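Local structure of MAR1 Ribonuclease (Caenorhabditis elegans, 2B34) at residues S15-C20 and R41-A46; D96-V101 and R125-H130; T142-A147 and T191-L196. The protein probably acts as a hydrolase of the isochorismatase family, possibly a ribonuclease. One frame throughout, in Å; residues are numbered along the deposited sequence.

Along the chain the contacts follow in series, contact 1 closing before contact 2 opens and contact 2 before contact 3. Contacts 1 and 2 both reach the six-stranded parallel sheet of the isochorismatase domain; their centres lie about 14 Å apart, and they touch where Phe-18 of strand 15-20 packs on Leu-98 and where Ser-15 and Ala-16 meet Val-101. Contact 3 stands apart, about 22 Å from contact 1 and about 27 Å from contact 2 between centres, although helix 141-154 directly follows strand 128-137 of contact 2. Thus two contacts pack covering segments at the sheet, while the third fastens a C-terminal loop whose residues also meet two neighbouring subunits.

Contact 1. Residues S15-C20 and R41-A46; sequences SALFVC and RRLIDA
Leu-17 is the main projection of strand 15-20 toward helix 33-49, and it ends against the helix backbone. Its CD2 methyl enters the shallow hollow between two consecutive residues, lying 3.6 Å from Leu-43 O and 3.7 Å from Ile-44 CA. The other branch meets the side chain of Leu-43, CD1 coming within 4.2 Å of Leu-43 CB, with the two leucines crossing at about a right angle. CB already points toward the helix, and with CG anti to the backbone N (chi1 175°), beside the carbonyl carbon, the fork lies against Leu-43 and Ile-44. Leu-17 and Ile-44 are also the nearest pair of backbones, 7.5 Å from CA to CA.

This is the first half of a beta-alpha-beta crossover, in which helix 33-49 connects strand 15-20 to the adjacent parallel strand 54-59. Over these segments, strand and helix axes approach to 9.6 Å and run at 145° to each other, the reversal expected when a covering helix returns across a parallel sheet.

Ile-44 supplies the bump from the helical side. Its CB does not face the strand directly, but CG1 stands anti to the carbonyl carbon (chi1 -78°) and fills the gap between Leu-17 and Val-19. There Ile-44 CG1 is 3.9 Å from Leu-17 CD2 and equally far from Val-19 CG2. Val-19 meets the isoleucine crosswise, its CG2 beside both CG1 and CD1. Leu-43 also packs on Ile-105 and Val-107 of strand 103-109 and on Ile-165 of helix 161-169. On the partly exposed side of the helix, Arg-41 NE makes a straight salt-bridge hydrogen bond of 2.8 Å to Asp-45 OD1, in the guanidinium plane but tilted from the carboxylate plane on its syn side; Arg-48 is that oxygen's second partner.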
ATOM      1  N   SER A  15     -17.139 -16.774  13.625  1.00 23.56           N
ATOM      2  CA  SER A  15     -15.683 -16.639  13.679  1.00 23.05           C
ATOM      3  C   SER A  15     -14.967 -17.736  14.469  1.00 22.33           C
ATOM      4  O   SER A  15     -15.537 -18.353  15.367  1.00 22.08           O
ATOM      5  CB  SER A  15     -15.303 -15.272  14.263  1.00 23.14           C
ATOM      6  OG  SER A  15     -15.778 -14.212  13.448  1.00 24.34           O
ATOM      7  N   ALA A  16     -13.704 -17.962  14.119  1.00 21.59           N
ATOM      8  CA  ALA A  16     -12.817 -18.827  14.893  1.00 20.96           C
ATOM      9  C   ALA A  16     -11.471 -18.143  15.090  1.00 20.45           C
ATOM     10  O   ALA A  16     -11.008 -17.396  14.217  1.00 20.15           O
ATOM     11  CB  ALA A  16     -12.634 -20.183  14.206  1.00 20.93           C
ATOM     12  N   LEU A  17     -10.854 -18.391  16.242  1.00 19.77           N
ATOM     13  CA  LEU A  17      -9.508 -17.901  16.500  1.00 18.74           C
ATOM     14  C   LEU A  17      -8.486 -18.997  16.236  1.00 18.36           C
ATOM     15  O   LEU A  17      -8.534 -20.069  16.838  1.00 18.09           O
ATOM     16  CB  LEU A  17      -9.375 -17.367  17.929  1.00 18.64           C
ATOM     17  CG  LEU A  17      -7.974 -16.929  18.391  1.00 18.39           C
ATOM     18  CD1 LEU A  17      -7.441 -15.700  17.624  1.00 17.48           C
ATOM     19  CD2 LEU A  17      -7.983 -16.665  19.886  1.00 18.27           C
ATOM     20  N   PHE A  18      -7.565 -18.714  15.324  1.00 17.90           N
ATOM     21  CA  PHE A  18      -6.471 -19.623  15.026  1.00 17.93           C
ATOM     22  C   PHE A  18      -5.178 -19.085  15.647  1.00 17.62           C
ATOM     23  O   PHE A  18      -4.751 -17.967  15.350  1.00 17.30           O
ATOM     24  CB  PHE A  18      -6.332 -19.808  13.508  1.00 17.83           C
ATOM     25  CG  PHE A  18      -7.192 -20.919  12.935  1.00 18.63           C
ATOM     26  CD1 PHE A  18      -8.485 -21.152  13.405  1.00 18.75           C
ATOM     27  CD2 PHE A  18      -6.710 -21.714  11.894  1.00 18.73           C
ATOM     28  CE1 PHE A  18      -9.273 -22.173  12.864  1.00 19.49           C
ATOM     29  CE2 PHE A  18      -7.488 -22.739  11.349  1.00 19.38           C
ATOM     30  CZ  PHE A  18      -8.770 -22.968  11.837  1.00 18.89           C
ATOM     31  N   VAL A  19      -4.577 -19.886  16.524  1.00 17.61           N
ATOM     32  CA  VAL A  19      -3.303 -19.548  17.164  1.00 17.68           C
ATOM     33  C   VAL A  19      -2.227 -20.447  16.564  1.00 17.95           C
ATOM     34  O   VAL A  19      -2.182 -21.648  16.860  1.00 17.84           O
ATOM     35  CB  VAL A  19      -3.358 -19.773  18.705  1.00 17.57           C
ATOM     36  CG1 VAL A  19      -2.036 -19.390  19.368  1.00 17.06           C
ATOM     37  CG2 VAL A  19      -4.532 -19.018  19.336  1.00 17.19           C
ATOM     38  N   CYS A  20      -1.359 -19.894  15.722  1.00 18.42           N
ATOM     39  CA  CYS A  20      -0.380 -20.766  15.067  1.00 18.95           C
ATOM     40  C   CYS A  20       1.050 -20.681  15.575  1.00 18.60           C
ATOM     41  O   CYS A  20       1.701 -19.624  15.536  1.00 18.28           O
ATOM     42  CB  CYS A  20      -0.505 -20.782  13.523  1.00 19.79           C
ATOM     43  SG  CYS A  20       0.795 -20.111  12.486  1.00 21.51           S
ATOM     44  N   ARG A  41      -2.472 -13.256  23.816  1.00 16.13           N
ATOM     45  CA  ARG A  41      -3.235 -13.599  25.031  1.00 16.25           C
ATOM     46  C   ARG A  41      -4.539 -12.799  25.141  1.00 16.21           C
ATOM     47  O   ARG A  41      -5.549 -13.318  25.620  1.00 16.65           O
ATOM     48  CB  ARG A  41      -2.365 -13.448  26.291  1.00 16.07           C
ATOM     49  CG  ARG A  41      -3.061 -13.750  27.640  1.00 16.59           C
ATOM     50  CD  ARG A  41      -3.638 -15.177  27.749  1.00 15.86           C
ATOM     51  NE  ARG A  41      -4.527 -15.289  28.908  1.00 16.60           N
ATOM     52  CZ  ARG A  41      -4.138 -15.640  30.133  1.00 16.52           C
ATOM     53  NH1 ARG A  41      -2.870 -15.942  30.377  1.00 15.30           N
ATOM     54  NH2 ARG A  41      -5.022 -15.691  31.122  1.00 16.79           N
ATOM     55  N   ARG A  42      -4.522 -11.547  24.680  1.00 16.35           N
ATOM     56  CA  ARG A  42      -5.733 -10.710  24.648  1.00 16.33           C
ATOM     57  C   ARG A  42      -6.830 -11.303  23.768  1.00 16.48           C
ATOM     58  O   ARG A  42      -8.008 -11.298  24.147  1.00 16.28           O
ATOM     59  CB  ARG A  42      -5.412  -9.283  24.189  1.00 16.18           C
ATOM     60  CG  ARG A  42      -4.633  -8.478  25.199  1.00 16.51           C
ATOM     61  CD  ARG A  42      -4.167  -7.152  24.623  1.00 16.96           C
ATOM     62  NE  ARG A  42      -3.437  -6.366  25.618  1.00 16.53           N
ATOM     63  CZ  ARG A  42      -3.427  -5.038  25.667  1.00 16.05           C
ATOM     64  NH1 ARG A  42      -4.120  -4.324  24.789  1.00 16.29           N
ATOM     65  NH2 ARG A  42      -2.733  -4.422  26.608  1.00 16.95           N
ATOM     66  N   LEU A  43      -6.439 -11.806  22.595  1.00 16.48           N
ATOM     67  CA  LEU A  43      -7.382 -12.422  21.668  1.00 16.99           C
ATOM     68  C   LEU A  43      -7.904 -13.760  22.175  1.00 17.32           C
ATOM     69  O   LEU A  43      -9.089 -14.060  22.030  1.00 17.13           O
ATOM     70  CB  LEU A  43      -6.759 -12.574  20.280  1.00 16.91           C
ATOM     71  CG  LEU A  43      -6.927 -11.276  19.490  1.00 17.64           C
ATOM     72  CD1 LEU A  43      -5.636 -10.861  18.849  1.00 18.00           C
ATOM     73  CD2 LEU A  43      -8.078 -11.366  18.489  1.00 17.34           C
ATOM     74  N   ILE A  44      -7.008 -14.553  22.763  1.00 17.43           N
ATOM     75  CA  ILE A  44      -7.379 -15.815  23.407  1.00 17.73           C
ATOM     76  C   ILE A  44      -8.404 -15.590  24.529  1.00 17.73           C
ATOM     77  O   ILE A  44      -9.396 -16.310  24.607  1.00 17.91           O
ATOM     78  CB  ILE A  44      -6.130 -16.575  23.913  1.00 17.56           C
ATOM     79  CG1 ILE A  44      -5.435 -17.278  22.743  1.00 17.57           C
ATOM     80  CG2 ILE A  44      -6.501 -17.591  24.987  1.00 17.85           C
ATOM     81  CD1 ILE A  44      -3.991 -17.666  23.015  1.00 17.64           C
ATOM     82  N   ASP A  45      -8.159 -14.585  25.374  1.00 18.04           N
ATOM     83  CA  ASP A  45      -9.089 -14.197  26.437  1.00 18.20           C
ATOM     84  C   ASP A  45     -10.424 -13.730  25.861  1.00 18.38           C
ATOM     85  O   ASP A  45     -11.487 -14.107  26.361  1.00 18.35           O
ATOM     86  CB  ASP A  45      -8.507 -13.073  27.299  1.00 18.26           C
ATOM     87  CG  ASP A  45      -7.371 -13.532  28.199  1.00 18.86           C
ATOM     88  OD1 ASP A  45      -7.237 -14.743  28.480  1.00 19.06           O
ATOM     89  OD2 ASP A  45      -6.601 -12.649  28.640  1.00 20.17           O
ATOM     90  N   ALA A  46     -10.358 -12.904  24.816  1.00 18.50           N
ATOM     91  CA  ALA A  46     -11.556 -12.408  24.141  1.00 18.61           C
ATOM     92  C   ALA A  46     -12.376 -13.544  23.549  1.00 18.81           C
ATOM     93  O   ALA A  46     -13.601 -13.533  23.650  1.00 18.81           O
ATOM     94  CB  ALA A  46     -11.193 -11.400  23.069  1.00 18.63           C
TER

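Contact 2. Residues D96-V101 and R125-H130; sequences DTLKKV and RGLNVH
Leu-127 meets Leu-98 with one branch and Val-101 with the other, so its forked end bridges the two apolar residues of segment 96-101. The CD1 methyl of Leu-127 comes to 3.9 Å from Leu-98 CD2 and to 4.1 Å from Leu-98 CB, the two leucines set square to one another. Its CD2 turns to Val-101, where it lies 3.4 Å from the carbonyl O and 3.9 Å from CG2. With CG1 of the valine anti to the carbonyl carbon (chi1 -64°), CG2 falls between the backbone N and the carbonyl carbon, and the valine and leucine side chains run at a slant to each other.

Leu-98 is forked in the same bridging sense. While CD2 faces Leu-127, CD1 rests 4.0 Å from Arg-125 CD, the leucine lying nearly perpendicular to the arginine chain. The aliphatic part of Arg-125, extended from CG to NE, thus lies across Leu-98 at the solvent-exposed side, and NH1 makes a weak hydrogen bond to Asp-121 O. Ending at CB, an alanine in place of Leu-127 would probably take one apolar neighbour from Leu-98 CD2 and from Val-101 CG2 and open a gap between the segments.

The backbone brings the leucine to this place through Gly-126, whose positive phi of 81° ends helix 114-124 in a Schellman motif. Leu-98 and Leu-127 both touch Leu-122 of that helix, and Leu-98 also packs on Phe-18 and Val-104 of the sheet. The arrangement belongs to the layered alpha/beta fold of the isochorismatase family: chain leading into strand 103-109 packs against the turn where the helix of a beta-alpha-beta crossover hands over to the neighbouring parallel strand 128-137.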
ATOM      1  N   ASP A  96     -13.657 -29.566  10.150  1.00 30.14           N
ATOM      2  CA  ASP A  96     -14.989 -29.447  10.759  1.00 30.51           C
ATOM      3  C   ASP A  96     -15.238 -28.083  11.415  1.00 30.58           C
ATOM      4  O   ASP A  96     -16.350 -27.554  11.345  1.00 30.57           O
ATOM      5  CB  ASP A  96     -15.234 -30.575  11.769  1.00 30.62           C
ATOM      6  CG  ASP A  96     -15.647 -31.885  11.107  1.00 31.32           C
ATOM      7  OD1 ASP A  96     -15.907 -31.903   9.884  1.00 32.18           O
ATOM      8  OD2 ASP A  96     -15.717 -32.906  11.821  1.00 32.24           O
ATOM      9  N   THR A  97     -14.206 -27.529  12.051  1.00 30.59           N
ATOM     10  CA  THR A  97     -14.260 -26.173  12.612  1.00 30.63           C
ATOM     11  C   THR A  97     -14.498 -25.141  11.507  1.00 30.60           C
ATOM     12  O   THR A  97     -15.341 -24.251  11.651  1.00 30.54           O
ATOM     13  CB  THR A  97     -12.951 -25.821  13.376  1.00 30.73           C
ATOM     14  OG1 THR A  97     -12.741 -26.766  14.430  1.00 30.93           O
ATOM     15  CG2 THR A  97     -13.014 -24.413  13.976  1.00 30.71           C
ATOM     16  N   LEU A  98     -13.758 -25.283  10.407  1.00 30.50           N
ATOM     17  CA  LEU A  98     -13.802 -24.335   9.294  1.00 30.52           C
ATOM     18  C   LEU A  98     -15.116 -24.353   8.510  1.00 30.72           C
ATOM     19  O   LEU A  98     -15.499 -23.344   7.916  1.00 30.70           O
ATOM     20  CB  LEU A  98     -12.613 -24.560   8.348  1.00 30.29           C
ATOM     21  CG  LEU A  98     -11.214 -24.221   8.876  1.00 30.03           C
ATOM     22  CD1 LEU A  98     -10.151 -24.547   7.838  1.00 29.30           C
ATOM     23  CD2 LEU A  98     -11.122 -22.757   9.299  1.00 29.60           C
ATOM     24  N   LYS A  99     -15.796 -25.498   8.507  1.00 30.82           N
ATOM     25  CA  LYS A  99     -17.100 -25.616   7.857  1.00 31.15           C
ATOM     26  C   LYS A  99     -18.215 -24.931   8.651  1.00 30.73           C
ATOM     27  O   LYS A  99     -19.295 -24.673   8.120  1.00 31.05           O
ATOM     28  CB  LYS A  99     -17.440 -27.084   7.573  1.00 31.16           C
ATOM     29  CG  LYS A  99     -16.791 -27.616   6.294  1.00 31.94           C
ATOM     30  CD  LYS A  99     -17.052 -29.108   6.072  1.00 32.31           C
ATOM     31  CE  LYS A  99     -15.928 -29.968   6.645  1.00 34.53           C
ATOM     32  NZ  LYS A  99     -16.010 -31.389   6.182  1.00 35.73           N
ATOM     33  N   LYS A 100     -17.944 -24.627   9.917  1.00 30.23           N
ATOM     34  CA  LYS A 100     -18.921 -23.969  10.783  1.00 29.76           C
ATOM     35  C   LYS A 100     -18.774 -22.446  10.812  1.00 29.09           C
ATOM     36  O   LYS A 100     -19.668 -21.747  11.300  1.00 29.19           O
ATOM     37  CB  LYS A 100     -18.820 -24.515  12.207  1.00 29.81           C
ATOM     38  CG  LYS A 100     -19.559 -25.821  12.449  1.00 30.43           C
ATOM     39  CD  LYS A 100     -19.587 -26.169  13.938  1.00 30.73           C
ATOM     40  CE  LYS A 100     -20.334 -25.103  14.758  1.00 32.66           C
ATOM     41  NZ  LYS A 100     -20.254 -25.357  16.226  1.00 33.37           N
ATOM     42  N   VAL A 101     -17.653 -21.933  10.303  1.00 28.13           N
ATOM     43  CA  VAL A 101     -17.380 -20.490  10.351  1.00 27.22           C
ATOM     44  C   VAL A 101     -17.178 -19.853   8.971  1.00 26.69           C
ATOM     45  O   VAL A 101     -16.942 -20.547   7.983  1.00 26.31           O
ATOM     46  CB  VAL A 101     -16.173 -20.147  11.282  1.00 27.30           C
ATOM     47  CG1 VAL A 101     -16.484 -20.522  12.722  1.00 27.24           C
ATOM     48  CG2 VAL A 101     -14.886 -20.821  10.801  1.00 26.73           C
ATOM     49  N   ARG A 125     -10.438 -21.699   0.643  1.00 25.68           N
ATOM     50  CA  ARG A 125     -11.669 -22.321   1.136  1.00 25.99           C
ATOM     51  C   ARG A 125     -12.858 -21.349   1.198  1.00 25.84           C
ATOM     52  O   ARG A 125     -13.958 -21.727   1.614  1.00 26.13           O
ATOM     53  CB  ARG A 125     -11.425 -22.946   2.514  1.00 26.08           C
ATOM     54  CG  ARG A 125     -10.702 -24.285   2.482  1.00 27.36           C
ATOM     55  CD  ARG A 125     -10.096 -24.609   3.843  1.00 29.74           C
ATOM     56  NE  ARG A 125      -9.603 -25.984   3.929  1.00 30.81           N
ATOM     57  CZ  ARG A 125      -8.408 -26.393   3.509  1.00 31.67           C
ATOM     58  NH1 ARG A 125      -7.555 -25.541   2.954  1.00 32.61           N
ATOM     59  NH2 ARG A 125      -8.065 -27.666   3.640  1.00 32.69           N
ATOM     60  N   GLY A 126     -12.636 -20.101   0.790  1.00 25.56           N
ATOM     61  CA  GLY A 126     -13.691 -19.088   0.780  1.00 25.00           C
ATOM     62  C   GLY A 126     -13.955 -18.433   2.127  1.00 24.79           C
ATOM     63  O   GLY A 126     -14.987 -17.787   2.318  1.00 24.66           O
ATOM     64  N   LEU A 127     -13.021 -18.606   3.063  1.00 24.38           N
ATOM     65  CA  LEU A 127     -13.117 -17.984   4.381  1.00 24.03           C
ATOM     66  C   LEU A 127     -12.516 -16.585   4.344  1.00 23.58           C
ATOM     67  O   LEU A 127     -11.599 -16.321   3.568  1.00 23.62           O
ATOM     68  CB  LEU A 127     -12.388 -18.838   5.423  1.00 24.19           C
ATOM     69  CG  LEU A 127     -13.060 -20.142   5.860  1.00 24.80           C
ATOM     70  CD1 LEU A 127     -12.071 -21.290   5.856  1.00 25.93           C
ATOM     71  CD2 LEU A 127     -13.709 -19.986   7.229  1.00 25.09           C
ATOM     72  N   ASN A 128     -13.043 -15.687   5.173  1.00 22.93           N
ATOM     73  CA  ASN A 128     -12.409 -14.391   5.383  1.00 22.29           C
ATOM     74  C   ASN A 128     -11.335 -14.526   6.460  1.00 21.60           C
ATOM     75  O   ASN A 128     -11.562 -15.159   7.497  1.00 21.34           O
ATOM     76  CB  ASN A 128     -13.432 -13.328   5.786  1.00 22.44           C
ATOM     77  CG  ASN A 128     -14.617 -13.245   4.826  1.00 23.80           C
ATOM     78  OD1 ASN A 128     -15.777 -13.229   5.256  1.00 25.43           O
ATOM     79  ND2 ASN A 128     -14.335 -13.187   3.529  1.00 23.44           N
ATOM     80  N   VAL A 129     -10.164 -13.947   6.203  1.00 20.81           N
ATOM     81  CA  VAL A 129      -9.035 -14.021   7.137  1.00 19.77           C
ATOM     82  C   VAL A 129      -8.725 -12.646   7.715  1.00 19.45           C
ATOM     83  O   VAL A 129      -8.419 -11.705   6.979  1.00 19.39           O
ATOM     84  CB  VAL A 129      -7.759 -14.608   6.473  1.00 19.68           C
ATOM     85  CG1 VAL A 129      -6.631 -14.748   7.487  1.00 19.08           C
ATOM     86  CG2 VAL A 129      -8.058 -15.949   5.829  1.00 19.33           C
ATOM     87  N   HIS A 130      -8.809 -12.552   9.040  1.00 19.00           N
ATOM     88  CA  HIS A 130      -8.468 -11.338   9.770  1.00 18.29           C
ATOM     89  C   HIS A 130      -7.128 -11.531  10.473  1.00 17.69           C
ATOM     90  O   HIS A 130      -7.034 -12.211  11.501  1.00 17.40           O
ATOM     91  CB  HIS A 130      -9.586 -10.980  10.751  1.00 18.59           C
ATOM     92  CG  HIS A 130     -10.905 -10.728  10.083  1.00 19.74           C
ATOM     93  ND1 HIS A 130     -11.581 -11.703   9.377  1.00 21.15           N
ATOM     94  CD2 HIS A 130     -11.665  -9.611  10.002  1.00 20.34           C
ATOM     95  CE1 HIS A 130     -12.700 -11.196   8.890  1.00 20.87           C
ATOM     96  NE2 HIS A 130     -12.775  -9.929   9.258  1.00 21.51           N
TER

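Contact 3. Residues T142-A147 and T191-L196; sequences TDRHFA and TGLVPL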
ATOM      1  N   THR A 142      11.862  -7.558   7.581  1.00 14.64           N
ATOM      2  CA  THR A 142      11.538  -7.526   6.153  1.00 14.83           C
ATOM      3  C   THR A 142      10.548  -8.631   5.794  1.00 14.52           C
ATOM      4  O   THR A 142       9.582  -8.393   5.057  1.00 14.49           O
ATOM      5  CB  THR A 142      12.820  -7.612   5.283  1.00 14.81           C
ATOM      6  OG1 THR A 142      13.687  -6.522   5.620  1.00 16.15           O
ATOM      7  CG2 THR A 142      12.493  -7.533   3.791  1.00 14.92           C
ATOM      8  N   ASP A 143      10.789  -9.829   6.326  1.00 14.33           N
ATOM      9  CA  ASP A 143       9.891 -10.974   6.136  1.00 14.43           C
ATOM     10  C   ASP A 143       8.471 -10.677   6.625  1.00 14.30           C
ATOM     11  O   ASP A 143       7.502 -10.951   5.918  1.00 14.50           O
ATOM     12  CB  ASP A 143      10.453 -12.220   6.839  1.00 14.28           C
ATOM     13  CG  ASP A 143      11.531 -12.918   6.021  1.00 14.83           C
ATOM     14  OD1 ASP A 143      11.579 -12.715   4.789  1.00 15.56           O
ATOM     15  OD2 ASP A 143      12.335 -13.672   6.610  1.00 14.00           O
ATOM     16  N   ARG A 144       8.372 -10.114   7.829  1.00 14.36           N
ATOM     17  CA  ARG A 144       7.099  -9.726   8.445  1.00 14.19           C
ATOM     18  C   ARG A 144       6.388  -8.639   7.630  1.00 14.53           C
ATOM     19  O   ARG A 144       5.185  -8.740   7.362  1.00 14.44           O
ATOM     20  CB  ARG A 144       7.346  -9.223   9.873  1.00 14.20           C
ATOM     21  CG  ARG A 144       6.080  -8.931  10.687  1.00 13.98           C
ATOM     22  CD  ARG A 144       6.407  -8.174  11.969  1.00 13.83           C
ATOM     23  NE  ARG A 144       5.211  -7.909  12.771  1.00 13.18           N
ATOM     24  CZ  ARG A 144       5.131  -7.000  13.738  1.00 12.54           C
ATOM     25  NH1 ARG A 144       6.174  -6.229  14.029  1.00 12.53           N
ATOM     26  NH2 ARG A 144       3.993  -6.843  14.405  1.00 11.84           N
ATOM     27  N   HIS A 145       7.141  -7.605   7.254  1.00 14.53           N
ATOM     28  CA  HIS A 145       6.613  -6.472   6.492  1.00 14.73           C
ATOM     29  C   HIS A 145       5.925  -6.939   5.215  1.00 14.40           C
ATOM     30  O   HIS A 145       4.778  -6.580   4.947  1.00 14.20           O
ATOM     31  CB  HIS A 145       7.741  -5.488   6.156  1.00 14.83           C
ATOM     32  CG  HIS A 145       7.265  -4.190   5.572  1.00 16.43           C
ATOM     33  ND1 HIS A 145       7.223  -3.955   4.213  1.00 18.78           N
ATOM     34  CD2 HIS A 145       6.826  -3.053   6.162  1.00 16.81           C
ATOM     35  CE1 HIS A 145       6.770  -2.734   3.991  1.00 18.33           C
ATOM     36  NE2 HIS A 145       6.521  -2.164   5.158  1.00 18.67           N
ATOM     37  N   PHE A 146       6.627  -7.754   4.436  1.00 13.99           N
ATOM     38  CA  PHE A 146       6.092  -8.213   3.167  1.00 13.87           C
ATOM     39  C   PHE A 146       5.117  -9.370   3.306  1.00 13.76           C
ATOM     40  O   PHE A 146       4.323  -9.606   2.404  1.00 13.64           O
ATOM     41  CB  PHE A 146       7.220  -8.507   2.174  1.00 13.96           C
ATOM     42  CG  PHE A 146       7.848  -7.262   1.619  1.00 14.09           C
ATOM     43  CD1 PHE A 146       7.296  -6.630   0.504  1.00 13.81           C
ATOM     44  CD2 PHE A 146       8.959  -6.691   2.236  1.00 13.87           C
ATOM     45  CE1 PHE A 146       7.852  -5.456  -0.001  1.00 13.37           C
ATOM     46  CE2 PHE A 146       9.527  -5.519   1.737  1.00 14.01           C
ATOM     47  CZ  PHE A 146       8.973  -4.902   0.613  1.00 13.84           C
ATOM     48  N   ALA A 147       5.165 -10.072   4.440  1.00 13.85           N
ATOM     49  CA  ALA A 147       4.148 -11.072   4.761  1.00 14.12           C
ATOM     50  C   ALA A 147       2.782 -10.408   4.735  1.00 14.26           C
ATOM     51  O   ALA A 147       1.865 -10.907   4.090  1.00 14.14           O
ATOM     52  CB  ALA A 147       4.399 -11.696   6.117  1.00 13.64           C
ATOM     53  N   THR A 191       4.713  -2.711  18.182  1.00 17.83           N
ATOM     54  CA  THR A 191       5.634  -3.594  17.468  1.00 17.28           C
ATOM     55  C   THR A 191       6.246  -2.945  16.220  1.00 17.22           C
ATOM     56  O   THR A 191       6.540  -3.622  15.228  1.00 16.98           O
ATOM     57  CB  THR A 191       4.982  -4.957  17.130  1.00 17.29           C
ATOM     58  OG1 THR A 191       3.866  -4.755  16.257  1.00 17.05           O
ATOM     59  CG2 THR A 191       4.513  -5.657  18.399  1.00 16.47           C
ATOM     60  N   GLY A 192       6.440  -1.628  16.289  1.00 17.33           N
ATOM     61  CA  GLY A 192       7.142  -0.861  15.255  1.00 17.27           C
ATOM     62  C   GLY A 192       6.527  -0.828  13.865  1.00 17.32           C
ATOM     63  O   GLY A 192       7.236  -0.621  12.871  1.00 17.47           O
ATOM     64  N   LEU A 193       5.212  -1.014  13.795  1.00 16.99           N
ATOM     65  CA  LEU A 193       4.507  -1.124  12.516  1.00 16.88           C
ATOM     66  C   LEU A 193       4.231   0.217  11.825  1.00 16.64           C
ATOM     67  O   LEU A 193       3.973   0.257  10.625  1.00 16.57           O
ATOM     68  CB  LEU A 193       3.200  -1.898  12.698  1.00 16.72           C
ATOM     69  CG  LEU A 193       3.333  -3.394  12.998  1.00 17.20           C
ATOM     70  CD1 LEU A 193       2.026  -3.948  13.541  1.00 15.82           C
ATOM     71  CD2 LEU A 193       3.800  -4.179  11.763  1.00 16.57           C
ATOM     72  N   VAL A 194       4.284   1.305  12.585  1.00 16.54           N
ATOM     73  CA  VAL A 194       3.964   2.627  12.057  1.00 16.44           C
ATOM     74  C   VAL A 194       5.246   3.387  11.711  1.00 16.55           C
ATOM     75  O   VAL A 194       6.127   3.522  12.561  1.00 16.28           O
ATOM     76  CB  VAL A 194       3.105   3.448  13.053  1.00 16.42           C
ATOM     77  CG1 VAL A 194       2.605   4.744  12.404  1.00 16.59           C
ATOM     78  CG2 VAL A 194       1.938   2.623  13.536  1.00 16.13           C
ATOM     79  N   PRO A 195       5.358   3.866  10.453  1.00 16.70           N
ATOM     80  CA  PRO A 195       6.529   4.636  10.021  1.00 16.89           C
ATOM     81  C   PRO A 195       6.735   5.917  10.828  1.00 17.17           C
ATOM     82  O   PRO A 195       5.789   6.689  11.022  1.00 17.10           O
ATOM     83  CB  PRO A 195       6.215   4.964   8.554  1.00 16.69           C
ATOM     84  CG  PRO A 195       5.246   3.898   8.127  1.00 16.78           C
ATOM     85  CD  PRO A 195       4.402   3.669   9.346  1.00 16.60           C
ATOM     86  N   LEU A 196       7.962   6.115  11.303  1.00 17.51           N
ATOM     87  CA  LEU A 196       8.371   7.365  11.942  1.00 18.05           C
ATOM     88  C   LEU A 196       8.151   8.531  10.984  1.00 18.31           C
ATOM     89  O   LEU A 196       8.468   8.431   9.797  1.00 18.28           O
ATOM     90  CB  LEU A 196       9.852   7.307  12.334  1.00 18.07           C
ATOM     91  CG  LEU A 196      10.441   8.562  12.988  1.00 18.56           C
ATOM     92  CD1 LEU A 196      10.411   8.446  14.507  1.00 18.86           C
ATOM     93  CD2 LEU A 196      11.858   8.795  12.500  1.00 19.51           C
TER
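The backbones at Arg-144 and Thr-191 stay well separated, 11.0 Å from CA to CA. Segment 142-147 of helix 141-154 is regular, with Ala-147 N bonded to Asp-143 O at 2.9 Å, whereas segment 191-196 has no regular helix or strand and bends at Gly-192, where phi is positive (63°). The span between them is bridged by the Arg-144 side chain, extended from CG to NE, which reaches Thr-191 and Leu-193.

The guanidinium holds Thr-191 end-on with two nitrogens. Arg-144 NH2 donates to Thr-191 OG1 at 2.8 Å, nearly straight at 172° and almost in the guanidinium plane. Arg-144 NH1 reaches Thr-191 O at 2.9 Å on a lone pair in the carbonyl plane, but its N-H bends to 143° and the oxygen is tilted from the guanidinium plane. Leu-193 comes over one face, its CD2 3.6 Å above the plane and 3.7 Å from Arg-144 CZ. Edge bonds and apolar cover together would resist rotation of this buried group.

Further bonds tie the arginine to strand 128-137, from NE to Val-136 O and from NH2 to Val-133 O. Thr-191 also packs on Glu-35 and Ile-36 of helix 33-49, so the C-terminal loop is anchored between that helix, helix 141-154 and the strand, while Leu-193 touches Phe-146 of a neighbouring subunit.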